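Local coordinates for protein induced by osmotic stress (Scheffersomyces stipitis, PDB 5YWN) that probably reduces ketones such as haloketones with NADPH as an NADP-dependent carbonyl reductase of the dihydroflavonol-4-reductase subfamily, at residues 117-125 with 245-255; 145-153 with 164-175. The protein carries 1 engineered substitution. All coordinates share one frame; numbering follows the deposited sequence.

Contact 1: residues 117-125 with 245-255. With NAP (NADP nicotinamide-adenine-dinucleotide phosphate), chain B.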
loop_
_atom_site.group_PDB
_atom_site.type_symbol
_atom_site.label_atom_id
_atom_site.label_comp_id
_atom_site.label_asym_id
_atom_site.label_seq_id
_atom_site.Cartn_x
_atom_site.Cartn_y
_atom_site.Cartn_z
ATOM N N ILE A 117 -6.055 -22.122 -3.721
ATOM C CA ILE A 117 -5.998 -20.854 -3.028
ATOM C C ILE A 117 -7.347 -20.532 -2.414
ATOM O O ILE A 117 -8.301 -20.417 -3.060
ATOM C CB ILE A 117 -5.494 -19.719 -3.914
ATOM C CG1 ILE A 117 -4.077 -19.956 -4.342
ATOM C CG2 ILE A 117 -5.519 -18.406 -3.154
ATOM C CD1 ILE A 117 -3.491 -18.938 -5.263
ATOM N N THR A 118 -7.349 -20.556 -1.107
ATOM C CA THR A 118 -8.395 -20.163 -0.202
ATOM C C THR A 118 -8.705 -18.645 0.022
ATOM O O THR A 118 -9.778 -18.279 0.329
ATOM C CB THR A 118 -8.203 -20.873 1.131
ATOM O OG1 THR A 118 -7.080 -20.324 1.771
ATOM C CG2 THR A 118 -7.960 -22.331 0.917
ATOM N N ARG A 119 -7.666 -17.847 0.008
ATOM C CA ARG A 119 -7.776 -16.439 0.296
ATOM C C ARG A 119 -6.998 -15.571 -0.683
ATOM O O ARG A 119 -5.926 -15.886 -1.042
ATOM C CB ARG A 119 -7.413 -16.115 1.734
ATOM C CG ARG A 119 -8.229 -16.813 2.779
ATOM C CD ARG A 119 -9.580 -16.185 2.951
ATOM N NE ARG A 119 -9.523 -15.038 3.790
ATOM C CZ ARG A 119 -9.740 -15.058 5.081
ATOM N NH1 ARG A 119 -10.073 -16.157 5.654
ATOM N NH2 ARG A 119 -9.620 -13.981 5.774
ATOM N N VAL A 120 -7.623 -14.498 -1.099
ATOM C CA VAL A 120 -7.032 -13.465 -1.873
ATOM C C VAL A 120 -7.278 -12.094 -1.216
ATOM O O VAL A 120 -8.369 -11.802 -0.784
ATOM C CB VAL A 120 -7.544 -13.458 -3.296
ATOM C CG1 VAL A 120 -7.039 -12.253 -4.053
ATOM C CG2 VAL A 120 -7.294 -14.775 -4.008
ATOM N N VAL A 121 -6.228 -11.304 -1.155
ATOM C CA VAL A 121 -6.302 -9.963 -0.650
ATOM C C VAL A 121 -5.855 -9.013 -1.733
ATOM O O VAL A 121 -4.791 -9.140 -2.263
ATOM C CB VAL A 121 -5.433 -9.733 0.594
ATOM C CG1 VAL A 121 -5.618 -8.361 1.156
ATOM C CG2 VAL A 121 -5.592 -10.787 1.612
ATOM N N TYR A 122 -6.688 -8.054 -2.038
ATOM C CA TYR A 122 -6.323 -7.045 -2.968
ATOM C C TYR A 122 -5.945 -5.755 -2.242
ATOM O O TYR A 122 -6.668 -5.290 -1.438
ATOM C CB TYR A 122 -7.441 -6.785 -3.947
ATOM C CG TYR A 122 -7.155 -5.656 -4.861
ATOM C CD1 TYR A 122 -6.153 -5.751 -5.782
ATOM C CD2 TYR A 122 -7.825 -4.478 -4.758
ATOM C CE1 TYR A 122 -5.857 -4.737 -6.613
ATOM C CE2 TYR A 122 -7.540 -3.448 -5.579
ATOM C CZ TYR A 122 -6.532 -3.588 -6.495
ATOM O OH TYR A 122 -6.206 -2.602 -7.286
ATOM N N THR A 123 -4.802 -5.204 -2.573
ATOM C CA THR A 123 -4.365 -3.962 -1.995
ATOM C C THR A 123 -5.009 -2.787 -2.789
ATOM O O THR A 123 -4.603 -2.453 -3.822
ATOM C CB THR A 123 -2.829 -3.777 -1.958
ATOM O OG1 THR A 123 -2.173 -4.890 -1.418
ATOM C CG2 THR A 123 -2.444 -2.512 -1.198
ATOM N N SER A 124 -6.029 -2.214 -2.216
ATOM C CA SER A 124 -6.705 -1.097 -2.807
ATOM C C SER A 124 -6.135 0.191 -2.220
ATOM O O SER A 124 -4.981 0.265 -1.984
ATOM C CB SER A 124 -8.209 -1.184 -2.627
ATOM O OG SER A 124 -8.915 -0.376 -3.485
ATOM N N SER A 125 -6.980 1.193 -2.078
ATOM C CA SER A 125 -6.634 2.472 -1.536
ATOM C C SER A 125 -7.845 3.305 -1.142
ATOM O O SER A 125 -8.892 3.130 -1.654
ATOM C CB SER A 125 -5.784 3.250 -2.525
ATOM O OG SER A 125 -5.571 4.537 -2.123
ATOM N N HIS A 245 -2.939 -6.712 6.198
ATOM C CA HIS A 245 -2.911 -7.738 5.184
ATOM C C HIS A 245 -2.929 -9.137 5.824
ATOM O O HIS A 245 -3.641 -9.962 5.405
ATOM C CB HIS A 245 -1.764 -7.539 4.208
ATOM C CG HIS A 245 -2.016 -6.506 3.155
ATOM N ND1 HIS A 245 -2.006 -5.166 3.410
ATOM C CD2 HIS A 245 -2.323 -6.628 1.852
ATOM C CE1 HIS A 245 -2.262 -4.511 2.309
ATOM N NE2 HIS A 245 -2.448 -5.375 1.346
ATOM N N LEU A 246 -2.180 -9.320 6.889
ATOM C CA LEU A 246 -2.182 -10.558 7.606
ATOM C C LEU A 246 -3.535 -10.897 8.173
ATOM O O LEU A 246 -4.029 -11.944 7.934
ATOM C CB LEU A 246 -1.184 -10.531 8.719
ATOM C CG LEU A 246 -0.960 -11.818 9.444
ATOM C CD1 LEU A 246 -0.261 -12.772 8.525
ATOM C CD2 LEU A 246 -0.149 -11.588 10.691
ATOM N N ALA A 247 -4.151 -9.942 8.818
ATOM C CA ALA A 247 -5.483 -10.086 9.326
ATOM C C ALA A 247 -6.430 -10.415 8.176
ATOM O O ALA A 247 -7.285 -11.218 8.309
ATOM C CB ALA A 247 -5.942 -8.805 9.967
ATOM N N ALA A 248 -6.212 -9.799 7.054
ATOM C CA ALA A 248 -7.103 -9.882 5.930
ATOM C C ALA A 248 -7.255 -11.287 5.389
ATOM O O ALA A 248 -8.246 -11.582 4.840
ATOM C CB ALA A 248 -6.707 -8.937 4.830
ATOM N N PHE A 249 -6.195 -12.074 5.485
ATOM C CA PHE A 249 -6.257 -13.473 5.147
ATOM C C PHE A 249 -6.392 -14.502 6.270
ATOM O O PHE A 249 -6.839 -15.571 6.036
ATOM C CB PHE A 249 -5.210 -13.858 4.116
ATOM C CG PHE A 249 -3.813 -14.069 4.642
ATOM C CD1 PHE A 249 -3.422 -15.270 5.153
ATOM C CD2 PHE A 249 -2.870 -13.105 4.514
ATOM C CE1 PHE A 249 -2.138 -15.451 5.586
ATOM C CE2 PHE A 249 -1.586 -13.299 4.903
ATOM C CZ PHE A 249 -1.214 -14.466 5.439
ATOM N N GLU A 250 -5.890 -14.180 7.446
ATOM C CA GLU A 250 -5.984 -15.010 8.631
ATOM C C GLU A 250 -7.329 -15.111 9.299
ATOM O O GLU A 250 -7.676 -16.126 9.740
ATOM C CB GLU A 250 -4.896 -14.683 9.639
ATOM C CG GLU A 250 -3.487 -15.030 9.236
ATOM C CD GLU A 250 -2.465 -14.940 10.364
ATOM O OE1 GLU A 250 -1.483 -15.621 10.287
ATOM O OE2 GLU A 250 -2.623 -14.203 11.287
ATOM N N LYS A 251 -8.044 -14.008 9.408
ATOM C CA LYS A 251 -9.288 -13.935 10.159
ATOM C C LYS A 251 -10.546 -14.267 9.353
ATOM O O LYS A 251 -10.751 -13.763 8.306
ATOM C CB LYS A 251 -9.473 -12.561 10.800
ATOM C CG LYS A 251 -8.356 -12.113 11.689
ATOM C CD LYS A 251 -8.635 -10.769 12.288
ATOM C CE LYS A 251 -7.579 -10.308 13.266
ATOM N NZ LYS A 251 -7.508 -11.070 14.511
ATOM N N ASP A 252 -11.405 -15.068 9.935
ATOM C CA ASP A 252 -12.644 -15.445 9.323
ATOM C C ASP A 252 -13.522 -14.208 9.092
ATOM O O ASP A 252 -14.166 -14.121 8.124
ATOM C CB ASP A 252 -13.397 -16.457 10.163
ATOM C CG ASP A 252 -12.947 -17.899 9.949
ATOM O OD1 ASP A 252 -12.185 -18.227 9.037
ATOM O OD2 ASP A 252 -13.388 -18.709 10.754
ATOM N N GLU A 253 -13.464 -13.268 10.007
ATOM C CA GLU A 253 -14.234 -12.039 10.012
ATOM C C GLU A 253 -13.931 -11.139 8.816
ATOM O O GLU A 253 -14.705 -10.350 8.464
ATOM C CB GLU A 253 -13.949 -11.243 11.260
ATOM C CG GLU A 253 -14.362 -11.829 12.570
ATOM C CD GLU A 253 -13.337 -12.761 13.237
ATOM O OE1 GLU A 253 -12.353 -13.143 12.680
ATOM O OE2 GLU A 253 -13.578 -13.149 14.369
ATOM N N ALA A 254 -12.735 -11.274 8.285
ATOM C CA ALA A 254 -12.248 -10.510 7.155
ATOM C C ALA A 254 -12.777 -10.909 5.783
ATOM O O ALA A 254 -12.655 -10.177 4.872
ATOM C CB ALA A 254 -10.753 -10.449 7.144
ATOM N N LYS A 255 -13.379 -12.068 5.688
ATOM C CA LYS A 255 -13.848 -12.529 4.421
ATOM C C LYS A 255 -14.934 -11.615 3.880
ATOM O O LYS A 255 -15.871 -11.336 4.519
ATOM C CB LYS A 255 -14.363 -13.946 4.530
ATOM C CG LYS A 255 -13.322 -15.029 4.754
ATOM C CD LYS A 255 -13.861 -16.124 5.620
ATOM C CE LYS A 255 -14.347 -17.301 4.853
ATOM N NZ LYS A 255 -15.162 -18.277 5.631
HETATM P PA NAP B . 5.581 1.258 -4.902
HETATM O O1A NAP B . 6.536 1.286 -3.733
HETATM O O2A NAP B . 5.956 1.936 -6.198
HETATM O O5B NAP B . 5.221 -0.278 -5.222
HETATM C C5B NAP B . 4.720 -0.652 -6.503
HETATM C C4B NAP B . 5.313 -1.993 -6.917
HETATM O O4B NAP B . 4.470 -2.625 -7.886
HETATM C C3B NAP B . 6.692 -1.827 -7.538
HETATM O O3B NAP B . 7.681 -2.519 -6.769
HETATM C C2B NAP B . 6.601 -2.402 -8.938
HETATM O O2B NAP B . 7.524 -3.475 -9.104
HETATM C C1B NAP B . 5.170 -2.892 -9.104
HETATM N N9A NAP B . 4.517 -2.184 -10.233
HETATM C C8A NAP B . 4.245 -0.866 -10.281
HETATM N N7A NAP B . 3.645 -0.543 -11.455
HETATM C C5A NAP B . 3.525 -1.670 -12.181
HETATM C C6A NAP B . 2.984 -2.036 -13.509
HETATM N N6A NAP B . 2.434 -1.102 -14.324
HETATM N N1A NAP B . 3.059 -3.332 -13.883
HETATM C C2A NAP B . 3.602 -4.277 -13.090
HETATM N N3A NAP B . 4.110 -4.007 -11.874
HETATM C C4A NAP B . 4.103 -2.750 -11.370
HETATM O O3 NAP B . 4.167 1.855 -4.411
HETATM P PN NAP B . 3.679 1.652 -2.891
HETATM O O1N NAP B . 3.546 3.014 -2.252
HETATM O O2N NAP B . 4.553 0.601 -2.249
HETATM O O5D NAP B . 2.203 1.036 -3.074
HETATM C C5D NAP B . 1.970 -0.357 -2.871
HETATM C C4D NAP B . 0.510 -0.685 -3.159
HETATM O O4D NAP B . -0.321 -0.215 -2.093
HETATM C C3D NAP B . 0.029 -0.034 -4.447
HETATM O O3D NAP B . -0.336 -1.026 -5.411
HETATM C C2D NAP B . -1.169 0.815 -4.072
HETATM O O2D NAP B . -2.330 0.406 -4.801
HETATM C C1D NAP B . -1.376 0.624 -2.577
HETATM N N1N NAP B . -1.355 1.921 -1.894
HETATM C C2N NAP B . -0.199 2.400 -1.416
HETATM C C3N NAP B . -0.157 3.629 -0.766
HETATM C C7N NAP B . 1.141 4.159 -0.233
HETATM O O7N NAP B . 1.215 5.328 0.106
HETATM N N7N NAP B . 2.184 3.333 -0.144
HETATM C C4N NAP B . -1.326 4.360 -0.615
HETATM C C5N NAP B . -2.510 3.842 -1.119
HETATM C C6N NAP B . -2.497 2.609 -1.760
HETATM P P2B NAP B . 9.014 -3.193 -9.644
HETATM O O1X NAP B . 9.413 -4.491 -10.306
HETATM O O2X NAP B . 8.844 -2.034 -10.596
HETATM O O3X NAP B . 9.797 -2.864 -8.395
HETATM O O HOH W 1 -9.750 -17.380 8.446
#
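The guanidinium of R119 is pressed into the C-terminal end of helix 238-250, with the carbonyl oxygen of F249 over the centre of one face and CG of K255 over the other. This strand-on-helix packing belongs to the Rossmann fold: strand 119-123 runs at 148° to segment 245-250, and their axes approach to 8.2 Å. Bends at chi2 and chi3 (-78° and -82°) fold the arginine back over the helix end. Its NH2 donates to A248 O at 2.9 Å and to K251 O at 2.8 Å, so one nitrogen ties together two carbonyls where the helix stops. K251 O also accepts from A254 N, which reaches it from the opposite face of its plane. A water accepts from R119 NH1 and donates to E250 O and D252 OD1. Two residues along the strand, both methyls of V121 meet CB of A248, CG1 and CG2 each at 3.9 Å, while CG2 also meets CB of F249. Near the cofactor, H245 turns its ring edge to T123, whose CG2 packs 3.3 Å from O4D of the nicotinamide ribose. The hydroxyl OG1 of T123 and NE2 of H245 share a hydrogen bond of 2.8 Å.

Contact 2: residues 145-153 with 164-175; sequences ASWSSLSYE and FGSKQFAERAAW. With NAP (NADP nicotinamide-adenine-dinucleotide phosphate), chain B.
Segment 145-153 runs as an irregular loop along helix 159-181 to S151, the N-cap of helix 152-155, and comes nearest just after, where CA of Y152 lies 6.3 Å from CA of G165. Q168, its CG anti to the backbone N (chi1 -178°), donates from NE2 to L150 O at 2.9 Å, nearly straight at 167°. Its OE1 is gripped side-on by NE and NH1 of R172, the NE bond lying on a lone pair; this fixes which way the amide faces. One water bridges L150 O and Q168 OE1, and another joins S148 OG to Q168 NE2. S148 OG also accepts from L150 N, forming an ST turn, and donates to S130 O. The R172 guanidinium stacks flat on the W147 indole, planes 26° and centres 4.6 Å apart, and its NH1 makes a weak bond to S148 O. W147 sets CH2 3.5 Å from CD of E171, whose OE2 forms a salt bridge with R258 and accepts from W175 NE1. Further on, the edge of Y152 meets the face of F169 in a T-shaped pair, centroids 5.8 Å apart. Y152 and F169 both touch I100 of helix 91-113, while W175 packs on L187 and T189 of strand 186-192.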
loop_
_atom_site.group_PDB
_atom_site.type_symbol
_atom_site.label_atom_id
_atom_site.label_comp_id
_atom_site.label_asym_id
_atom_site.label_seq_id
_atom_site.Cartn_x
_atom_site.Cartn_y
_atom_site.Cartn_z
ATOM N N ALA A 145 -17.985 1.396 3.442
ATOM C CA ALA A 145 -18.996 1.484 2.416
ATOM C C ALA A 145 -18.767 2.485 1.257
ATOM O O ALA A 145 -19.482 2.477 0.318
ATOM C CB ALA A 145 -20.331 1.748 3.041
ATOM N N SER A 146 -17.818 3.373 1.405
ATOM C CA SER A 146 -17.602 4.469 0.510
ATOM C C SER A 146 -16.991 4.045 -0.817
ATOM O O SER A 146 -16.080 3.311 -0.847
ATOM C CB SER A 146 -16.712 5.543 1.144
ATOM O OG SER A 146 -17.128 5.962 2.376
ATOM N N TRP A 147 -17.545 4.555 -1.891
ATOM C CA TRP A 147 -17.046 4.353 -3.230
ATOM C C TRP A 147 -16.864 5.681 -3.975
ATOM O O TRP A 147 -17.669 6.538 -3.883
ATOM C CB TRP A 147 -17.932 3.396 -4.005
ATOM C CG TRP A 147 -17.749 1.972 -3.662
ATOM C CD1 TRP A 147 -18.509 1.253 -2.850
ATOM C CD2 TRP A 147 -16.724 1.092 -4.123
ATOM N NE1 TRP A 147 -18.064 -0.014 -2.778
ATOM C CE2 TRP A 147 -16.955 -0.139 -3.547
ATOM C CE3 TRP A 147 -15.646 1.231 -4.966
ATOM C CZ2 TRP A 147 -16.139 -1.207 -3.771
ATOM C CZ3 TRP A 147 -14.859 0.199 -5.179
ATOM C CH2 TRP A 147 -15.092 -1.018 -4.590
ATOM N N SER A 148 -15.772 5.805 -4.679
ATOM C CA SER A 148 -15.523 6.965 -5.461
ATOM C C SER A 148 -16.525 7.158 -6.589
ATOM O O SER A 148 -16.893 6.260 -7.237
ATOM C CB SER A 148 -14.125 6.962 -6.022
ATOM O OG SER A 148 -13.953 7.980 -6.925
ATOM N N SER A 149 -16.902 8.389 -6.794
ATOM C CA SER A 149 -17.743 8.769 -7.879
ATOM C C SER A 149 -17.050 9.086 -9.192
ATOM O O SER A 149 -17.703 9.361 -10.141
ATOM C CB SER A 149 -18.644 9.924 -7.468
ATOM O OG SER A 149 -17.947 11.042 -7.091
ATOM N N LEU A 150 -15.736 9.073 -9.223
ATOM C CA LEU A 150 -15.029 9.385 -10.434
ATOM C C LEU A 150 -15.315 8.407 -11.540
ATOM O O LEU A 150 -15.286 7.248 -11.342
ATOM C CB LEU A 150 -13.556 9.382 -10.197
ATOM C CG LEU A 150 -12.620 9.957 -11.238
ATOM C CD1 LEU A 150 -12.776 11.458 -11.304
ATOM C CD2 LEU A 150 -11.233 9.626 -10.783
ATOM N N SER A 151 -15.568 8.946 -12.710
ATOM C CA SER A 151 -15.780 8.185 -13.920
ATOM C C SER A 151 -14.506 7.757 -14.603
ATOM O O SER A 151 -13.528 8.390 -14.474
ATOM C CB SER A 151 -16.654 8.967 -14.874
ATOM O OG SER A 151 -15.972 9.946 -15.516
ATOM N N TYR A 152 -14.572 6.707 -15.370
ATOM C CA TYR A 152 -13.441 6.254 -16.123
ATOM C C TYR A 152 -12.991 7.329 -17.124
ATOM O O TYR A 152 -11.849 7.580 -17.272
ATOM C CB TYR A 152 -13.749 4.955 -16.831
ATOM C CG TYR A 152 -12.565 4.272 -17.488
ATOM C CD1 TYR A 152 -12.137 4.624 -18.748
ATOM C CD2 TYR A 152 -11.896 3.282 -16.860
ATOM C CE1 TYR A 152 -11.090 3.993 -19.341
ATOM C CE2 TYR A 152 -10.848 2.645 -17.451
ATOM C CZ TYR A 152 -10.436 3.016 -18.693
ATOM O OH TYR A 152 -9.375 2.397 -19.252
ATOM N N GLU A 153 -13.932 7.971 -17.765
ATOM C CA GLU A 153 -13.613 9.025 -18.697
ATOM C C GLU A 153 -12.880 10.214 -18.018
ATOM O O GLU A 153 -11.906 10.685 -18.513
ATOM C CB GLU A 153 -14.858 9.499 -19.417
ATOM C CG GLU A 153 -14.604 10.723 -20.235
ATOM C CD GLU A 153 -15.770 11.162 -21.099
ATOM O OE1 GLU A 153 -15.584 12.149 -21.812
ATOM O OE2 GLU A 153 -16.816 10.537 -21.050
ATOM N N PHE A 164 -6.405 7.369 -9.196
ATOM C CA PHE A 164 -7.631 7.263 -8.458
ATOM C C PHE A 164 -8.580 6.303 -9.151
ATOM O O PHE A 164 -9.109 5.452 -8.548
ATOM C CB PHE A 164 -8.320 8.618 -8.411
ATOM C CG PHE A 164 -8.097 9.390 -7.167
ATOM C CD1 PHE A 164 -6.962 10.095 -6.986
ATOM C CD2 PHE A 164 -9.057 9.453 -6.211
ATOM C CE1 PHE A 164 -6.771 10.823 -5.860
ATOM C CE2 PHE A 164 -8.873 10.173 -5.086
ATOM C CZ PHE A 164 -7.729 10.862 -4.907
ATOM N N GLY A 165 -8.738 6.450 -10.441
ATOM C CA GLY A 165 -9.525 5.570 -11.227
ATOM C C GLY A 165 -9.006 4.159 -11.259
ATOM O O GLY A 165 -9.763 3.287 -11.119
ATOM N N SER A 166 -7.708 3.995 -11.352
ATOM C CA SER A 166 -7.106 2.697 -11.433
ATOM C C SER A 166 -7.479 1.870 -10.216
ATOM O O SER A 166 -7.775 0.755 -10.352
ATOM C CB SER A 166 -5.572 2.751 -11.560
ATOM O OG SER A 166 -4.903 3.110 -10.419
ATOM N N LYS A 167 -7.441 2.466 -9.056
ATOM C CA LYS A 167 -7.808 1.785 -7.857
ATOM C C LYS A 167 -9.298 1.452 -7.716
ATOM O O LYS A 167 -9.638 0.372 -7.428
ATOM C CB LYS A 167 -7.228 2.484 -6.627
ATOM C CG LYS A 167 -5.782 2.846 -6.674
ATOM C CD LYS A 167 -4.863 1.681 -6.859
ATOM C CE LYS A 167 -5.082 0.645 -5.828
ATOM N NZ LYS A 167 -4.057 -0.397 -5.849
ATOM N N GLN A 168 -10.152 2.409 -7.996
ATOM C CA GLN A 168 -11.549 2.207 -7.908
ATOM C C GLN A 168 -12.017 1.105 -8.844
ATOM O O GLN A 168 -12.697 0.278 -8.430
ATOM C CB GLN A 168 -12.272 3.495 -8.282
ATOM C CG GLN A 168 -13.776 3.445 -8.185
ATOM C CD GLN A 168 -14.522 4.431 -9.078
ATOM O OE1 GLN A 168 -15.620 4.176 -9.465
ATOM N NE2 GLN A 168 -13.923 5.550 -9.364
ATOM N N PHE A 169 -11.622 1.161 -10.094
ATOM C CA PHE A 169 -11.988 0.179 -11.096
ATOM C C PHE A 169 -11.429 -1.243 -10.936
ATOM O O PHE A 169 -12.116 -2.168 -11.096
ATOM C CB PHE A 169 -11.904 0.742 -12.513
ATOM C CG PHE A 169 -12.783 1.925 -12.706
ATOM C CD1 PHE A 169 -14.120 1.788 -12.728
ATOM C CD2 PHE A 169 -12.269 3.166 -12.740
ATOM C CE1 PHE A 169 -14.942 2.885 -12.826
ATOM C CE2 PHE A 169 -13.073 4.267 -12.826
ATOM C CZ PHE A 169 -14.406 4.125 -12.868
ATOM N N ALA A 170 -10.188 -1.336 -10.560
ATOM C CA ALA A 170 -9.626 -2.601 -10.226
ATOM C C ALA A 170 -10.335 -3.242 -9.054
ATOM O O ALA A 170 -10.700 -4.329 -9.170
ATOM C CB ALA A 170 -8.170 -2.482 -9.965
ATOM N N GLU A 171 -10.586 -2.512 -7.982
ATOM C CA GLU A 171 -11.302 -3.038 -6.841
ATOM C C GLU A 171 -12.739 -3.477 -7.147
ATOM O O GLU A 171 -13.128 -4.519 -6.764
ATOM C CB GLU A 171 -11.261 -2.123 -5.617
ATOM C CG GLU A 171 -11.657 -2.824 -4.317
ATOM C CD GLU A 171 -12.022 -1.961 -3.121
ATOM O OE1 GLU A 171 -11.583 -0.856 -2.986
ATOM O OE2 GLU A 171 -12.775 -2.454 -2.317
ATOM N N ARG A 172 -13.456 -2.674 -7.905
ATOM C CA ARG A 172 -14.769 -3.021 -8.373
ATOM C C ARG A 172 -14.708 -4.311 -9.221
ATOM O O ARG A 172 -15.486 -5.152 -9.069
ATOM C CB ARG A 172 -15.371 -1.893 -9.173
ATOM C CG ARG A 172 -15.926 -0.713 -8.402
ATOM C CD ARG A 172 -16.515 0.284 -9.368
ATOM N NE ARG A 172 -16.855 1.577 -8.842
ATOM C CZ ARG A 172 -17.904 1.839 -8.098
ATOM N NH1 ARG A 172 -18.126 3.050 -7.696
ATOM N NH2 ARG A 172 -18.730 0.912 -7.768
ATOM N N ALA A 173 -13.721 -4.421 -10.061
ATOM C CA ALA A 173 -13.528 -5.575 -10.869
ATOM C C ALA A 173 -13.276 -6.826 -10.027
ATOM O O ALA A 173 -13.804 -7.826 -10.295
ATOM C CB ALA A 173 -12.420 -5.359 -11.857
ATOM N N ALA A 174 -12.501 -6.690 -8.978
ATOM C CA ALA A 174 -12.237 -7.787 -8.074
ATOM C C ALA A 174 -13.532 -8.281 -7.393
ATOM O O ALA A 174 -13.825 -9.417 -7.442
ATOM C CB ALA A 174 -11.212 -7.389 -7.055
ATOM N N TRP A 175 -14.322 -7.368 -6.864
ATOM C CA TRP A 175 -15.599 -7.706 -6.289
ATOM C C TRP A 175 -16.550 -8.310 -7.329
ATOM O O TRP A 175 -17.224 -9.259 -7.055
ATOM C CB TRP A 175 -16.224 -6.544 -5.545
ATOM C CG TRP A 175 -15.447 -6.134 -4.312
ATOM C CD1 TRP A 175 -14.859 -4.968 -4.103
ATOM C CD2 TRP A 175 -15.173 -6.923 -3.173
ATOM N NE1 TRP A 175 -14.247 -4.941 -2.921
ATOM C CE2 TRP A 175 -14.404 -6.134 -2.311
ATOM C CE3 TRP A 175 -15.485 -8.216 -2.794
ATOM C CZ2 TRP A 175 -13.965 -6.578 -1.099
ATOM C CZ3 TRP A 175 -15.043 -8.665 -1.597
ATOM C CH2 TRP A 175 -14.292 -7.842 -0.751
HETATM P PA NAP B . 5.581 1.258 -4.902
HETATM O O1A NAP B . 6.536 1.286 -3.733
HETATM O O2A NAP B . 5.956 1.936 -6.198
HETATM O O5B NAP B . 5.221 -0.278 -5.222
HETATM C C5B NAP B . 4.720 -0.652 -6.503
HETATM C C4B NAP B . 5.313 -1.993 -6.917
HETATM O O4B NAP B . 4.470 -2.625 -7.886
HETATM C C3B NAP B . 6.692 -1.827 -7.538
HETATM O O3B NAP B . 7.681 -2.519 -6.769
HETATM C C2B NAP B . 6.601 -2.402 -8.938
HETATM O O2B NAP B . 7.524 -3.475 -9.104
HETATM C C1B NAP B . 5.170 -2.892 -9.104
HETATM N N9A NAP B . 4.517 -2.184 -10.233
HETATM C C8A NAP B . 4.245 -0.866 -10.281
HETATM N N7A NAP B . 3.645 -0.543 -11.455
HETATM C C5A NAP B . 3.525 -1.670 -12.181
HETATM C C6A NAP B . 2.984 -2.036 -13.509
HETATM N N6A NAP B . 2.434 -1.102 -14.324
HETATM N N1A NAP B . 3.059 -3.332 -13.883
HETATM C C2A NAP B . 3.602 -4.277 -13.090
HETATM N N3A NAP B . 4.110 -4.007 -11.874
HETATM C C4A NAP B . 4.103 -2.750 -11.370
HETATM O O3 NAP B . 4.167 1.855 -4.411
HETATM P PN NAP B . 3.679 1.652 -2.891
HETATM O O1N NAP B . 3.546 3.014 -2.252
HETATM O O2N NAP B . 4.553 0.601 -2.249
HETATM O O5D NAP B . 2.203 1.036 -3.074
HETATM C C5D NAP B . 1.970 -0.357 -2.871
HETATM C C4D NAP B . 0.510 -0.685 -3.159
HETATM O O4D NAP B . -0.321 -0.215 -2.093
HETATM C C3D NAP B . 0.029 -0.034 -4.447
HETATM O O3D NAP B . -0.336 -1.026 -5.411
HETATM C C2D NAP B . -1.169 0.815 -4.072
HETATM O O2D NAP B . -2.330 0.406 -4.801
HETATM C C1D NAP B . -1.376 0.624 -2.577
HETATM N N1N NAP B . -1.355 1.921 -1.894
HETATM C C2N NAP B . -0.199 2.400 -1.416
HETATM C C3N NAP B . -0.157 3.629 -0.766
HETATM C C7N NAP B . 1.141 4.159 -0.233
HETATM O O7N NAP B . 1.215 5.328 0.106
HETATM N N7N NAP B . 2.184 3.333 -0.144
HETATM C C4N NAP B . -1.326 4.360 -0.615
HETATM C C5N NAP B . -2.510 3.842 -1.119
HETATM C C6N NAP B . -2.497 2.609 -1.760
HETATM P P2B NAP B . 9.014 -3.193 -9.644
HETATM O O1X NAP B . 9.413 -4.491 -10.306
HETATM O O2X NAP B . 8.844 -2.034 -10.596
HETATM O O3X NAP B . 9.797 -2.864 -8.395
HETATM O O HOH W 2 -11.534 6.732 -7.993
HETATM O O HOH W 3 -17.538 5.542 -10.775
#

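Contacts 1 and 2 lie 19 Å apart between centres and are joined through the end of strand 119-123. S124 OG of contact 1 is 2.8 Å from E171 OE1 of contact 2, a probable hydrogen bond, and T123 O lies 2.9 Å from K167 NZ, likewise probably bonded. Y122 adds packing, its OH 3.3 Å from CB of A170. Helix 238-250 and helix 159-181 thus both meet this strand, whose C-terminal end, with S124 and S125, lines the NADP pocket. K167 and Y163, both seen to bind NADP, sit on the same helix, consistent with the Tyr-Lys pair of extended short-chain dehydrogenases. The loop 145-153 covers that helix further from the cofactor.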